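Local coordinates for Anapc5 protein (Xenopus laevis, PDB 5BPZ) that serves as a subunit of the anaphase-promoting complex (APC/C), the large ubiquitin ligase that drives cell-cycle progression, probably in a structural, scaffolding role, at residues M71-S74 with K75-I79. Numbering follows the deposited sequence.
With EDO (1,2-ethanediol), chain B.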
ATOM      1  N   MET A  71      -8.152  -4.913  -6.534  1.00 38.17           N
ATOM      2  CA  MET A  71      -7.895  -6.327  -6.799  1.00 37.28           C
ATOM      3  C   MET A  71      -7.511  -6.990  -5.475  1.00 39.40           C
ATOM      4  O   MET A  71      -7.233  -6.288  -4.512  1.00 37.88           O
ATOM      5  CB  MET A  71      -6.788  -6.499  -7.871  1.00 38.42           C
ATOM      6  CG  MET A  71      -5.402  -6.104  -7.386  1.00 38.46           C
ATOM      7  SD  MET A  71      -4.099  -6.139  -8.639  1.00 41.25           S
ATOM      8  CE  MET A  71      -4.780  -5.058  -9.881  1.00 38.74           C
ATOM      9  N   THR A  72      -7.495  -8.327  -5.427  1.00 36.86           N
ATOM     10  CA  THR A  72      -7.112  -9.071  -4.223  1.00 35.44           C
ATOM     11  C   THR A  72      -5.614  -8.839  -3.914  1.00 37.33           C
ATOM     12  O   THR A  72      -4.840  -8.491  -4.815  1.00 36.06           O
ATOM     13  CB  THR A  72      -7.371 -10.577  -4.434  1.00 37.70           C
ATOM     14  OG1 THR A  72      -6.484 -11.068  -5.429  1.00 38.48           O
ATOM     15  CG2 THR A  72      -8.828 -10.905  -4.774  1.00 38.20           C
ATOM     16  N   LEU A  73      -5.200  -9.076  -2.654  1.00 32.57           N
ATOM     17  CA  LEU A  73      -3.795  -8.968  -2.277  1.00 31.42           C
ATOM     18  C   LEU A  73      -2.929  -9.966  -3.112  1.00 36.08           C
ATOM     19  O   LEU A  73      -1.830  -9.622  -3.525  1.00 35.77           O
ATOM     20  CB  LEU A  73      -3.615  -9.233  -0.769  1.00 31.16           C
ATOM     21  CG  LEU A  73      -2.188  -9.092  -0.207  1.00 34.30           C
ATOM     22  CD1 LEU A  73      -1.598  -7.727  -0.505  1.00 32.65           C
ATOM     23  CD2 LEU A  73      -2.169  -9.356   1.285  1.00 35.74           C
ATOM     24  N   SER A  74      -3.446 -11.179  -3.349  1.00 33.72           N
ATOM     25  CA  SER A  74      -2.802 -12.256  -4.104  1.00 34.84           C
ATOM     26  C   SER A  74      -2.407 -11.791  -5.506  1.00 37.06           C
ATOM     27  O   SER A  74      -1.262 -12.002  -5.910  1.00 37.25           O
ATOM     28  CB  SER A  74      -3.727 -13.467  -4.183  1.00 40.12           C
ATOM     29  OG  SER A  74      -3.032 -14.602  -4.671  1.00 50.81           O
ATOM     30  N   LYS A  75      -3.328 -11.096  -6.209  1.00 32.75           N
ATOM     31  CA  LYS A  75      -3.077 -10.565  -7.549  1.00 32.62           C
ATOM     32  C   LYS A  75      -2.065  -9.430  -7.521  1.00 34.90           C
ATOM     33  O   LYS A  75      -1.168  -9.393  -8.363  1.00 33.99           O
ATOM     34  CB  LYS A  75      -4.370 -10.127  -8.243  1.00 34.90           C
ATOM     35  CG  LYS A  75      -4.228 -10.116  -9.764  1.00 45.38           C
ATOM     36  CD  LYS A  75      -5.510  -9.684 -10.454  1.00 57.24           C
ATOM     37  CE  LYS A  75      -5.245  -8.948 -11.741  1.00 63.53           C
ATOM     38  NZ  LYS A  75      -6.386  -8.063 -12.106  1.00 77.69           N
ATOM     39  N   LEU A  76      -2.197  -8.519  -6.547  1.00 30.88           N
ATOM     40  CA  LEU A  76      -1.277  -7.398  -6.396  1.00 29.62           C
ATOM     41  C   LEU A  76       0.149  -7.881  -6.169  1.00 33.61           C
ATOM     42  O   LEU A  76       1.048  -7.397  -6.846  1.00 34.69           O
ATOM     43  CB  LEU A  76      -1.719  -6.459  -5.264  1.00 28.33           C
ATOM     44  CG  LEU A  76      -0.783  -5.289  -4.954  1.00 31.38           C
ATOM     45  CD1 LEU A  76      -0.633  -4.348  -6.165  1.00 31.40           C
ATOM     46  CD2 LEU A  76      -1.267  -4.525  -3.755  1.00 29.33           C
ATOM     47  N   ILE A  77       0.350  -8.863  -5.274  1.00 30.19           N
ATOM     48  CA  ILE A  77       1.682  -9.429  -4.987  1.00 30.48           C
ATOM     49  C   ILE A  77       2.269 -10.093  -6.235  1.00 35.27           C
ATOM     50  O   ILE A  77       3.467  -9.955  -6.483  1.00 36.74           O
ATOM     51  CB  ILE A  77       1.653 -10.367  -3.725  1.00 34.41           C
ATOM     52  CG1 ILE A  77       1.184  -9.609  -2.433  1.00 33.57           C
ATOM     53  CG2 ILE A  77       2.988 -11.111  -3.495  1.00 35.87           C
ATOM     54  CD1 ILE A  77       1.899  -8.248  -2.082  1.00 36.16           C
ATOM     55  N   LYS A  78       1.426 -10.791  -7.032  1.00 32.86           N
ATOM     56  CA  LYS A  78       1.867 -11.448  -8.269  1.00 34.81           C
ATOM     57  C   LYS A  78       2.390 -10.414  -9.268  1.00 38.36           C
ATOM     58  O   LYS A  78       3.467 -10.597  -9.813  1.00 39.19           O
ATOM     59  CB  LYS A  78       0.753 -12.314  -8.874  1.00 38.82           C
ATOM     60  CG  LYS A  78       0.594 -13.655  -8.170  1.00 48.96           C
ATOM     61  CD  LYS A  78      -0.569 -14.462  -8.726  1.00 56.87           C
ATOM     62  CE  LYS A  78      -0.530 -15.906  -8.279  1.00 68.04           C
ATOM     63  NZ  LYS A  78      -0.897 -16.064  -6.847  1.00 76.58           N
ATOM     64  N   ILE A  79       1.690  -9.282  -9.406  1.00 35.86           N
ATOM     65  CA  ILE A  79       2.102  -8.170 -10.271  1.00 36.58           C
ATOM     66  C   ILE A  79       3.439  -7.573  -9.798  1.00 42.33           C
ATOM     67  O   ILE A  79       4.345  -7.400 -10.613  1.00 45.22           O
ATOM     68  CB  ILE A  79       0.976  -7.103 -10.390  1.00 37.81           C
ATOM     69  CG1 ILE A  79      -0.258  -7.698 -11.105  1.00 39.46           C
ATOM     70  CG2 ILE A  79       1.487  -5.853 -11.118  1.00 38.38           C
ATOM     71  CD1 ILE A  79      -1.532  -6.915 -10.982  1.00 45.44           C
TER
HETATM   72  C1  EDO B 201      -7.147 -11.302  -0.913  1.00 47.09           C
HETATM   73  O1  EDO B 201      -6.859  -9.981  -0.533  1.00 42.96           O
HETATM   74  C2  EDO B 201      -5.940 -12.002  -1.531  1.00 48.88           C
HETATM   75  O2  EDO B 201      -6.319 -13.259  -2.017  1.00 53.14           O
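Thr-72 is the N-cap of helix 73-83, and its hydroxyl accepts the amide of Lys-75: OG1 lies 3.3 Å from Lys-75 N, with 160° at the hydrogen. With chi1 at 67°, OG1 sits between the backbone N and the carbonyl carbon, where it can accept from that amide. Helical bonds follow, Leu-76 N to Thr-72 O and the shorter Ile-77 N to Leu-73 O at 2.9 Å. At the start of the helix, Leu-73 N donates to O1 of an ethanediol, probably from the crystallisation liquor, at 2.8 Å. Just ahead of the cap, Met-71 folds back along the first turns, its chain bent at chi3 (56°): its SD meets Ile-79 CD1 at 3.6 Å and also touches Leu-76 CB, and its chain crosses that of Lys-75 at about a right angle. With an alanine here the thioether is gone, and Ile-79 CD1 and Leu-76 CB would probably each lose an apolar neighbour. Leu-73 and Ile-77 run side by side, CD1 to CD1 3.9 Å apart. Leu-73 packs on Tyr-159 and Phe-160 of helix 146-164, Ile-77 reaches Val-91 of helix 85-99, and Met-71 and Leu-76 both touch Leu-65 of helix 52-67.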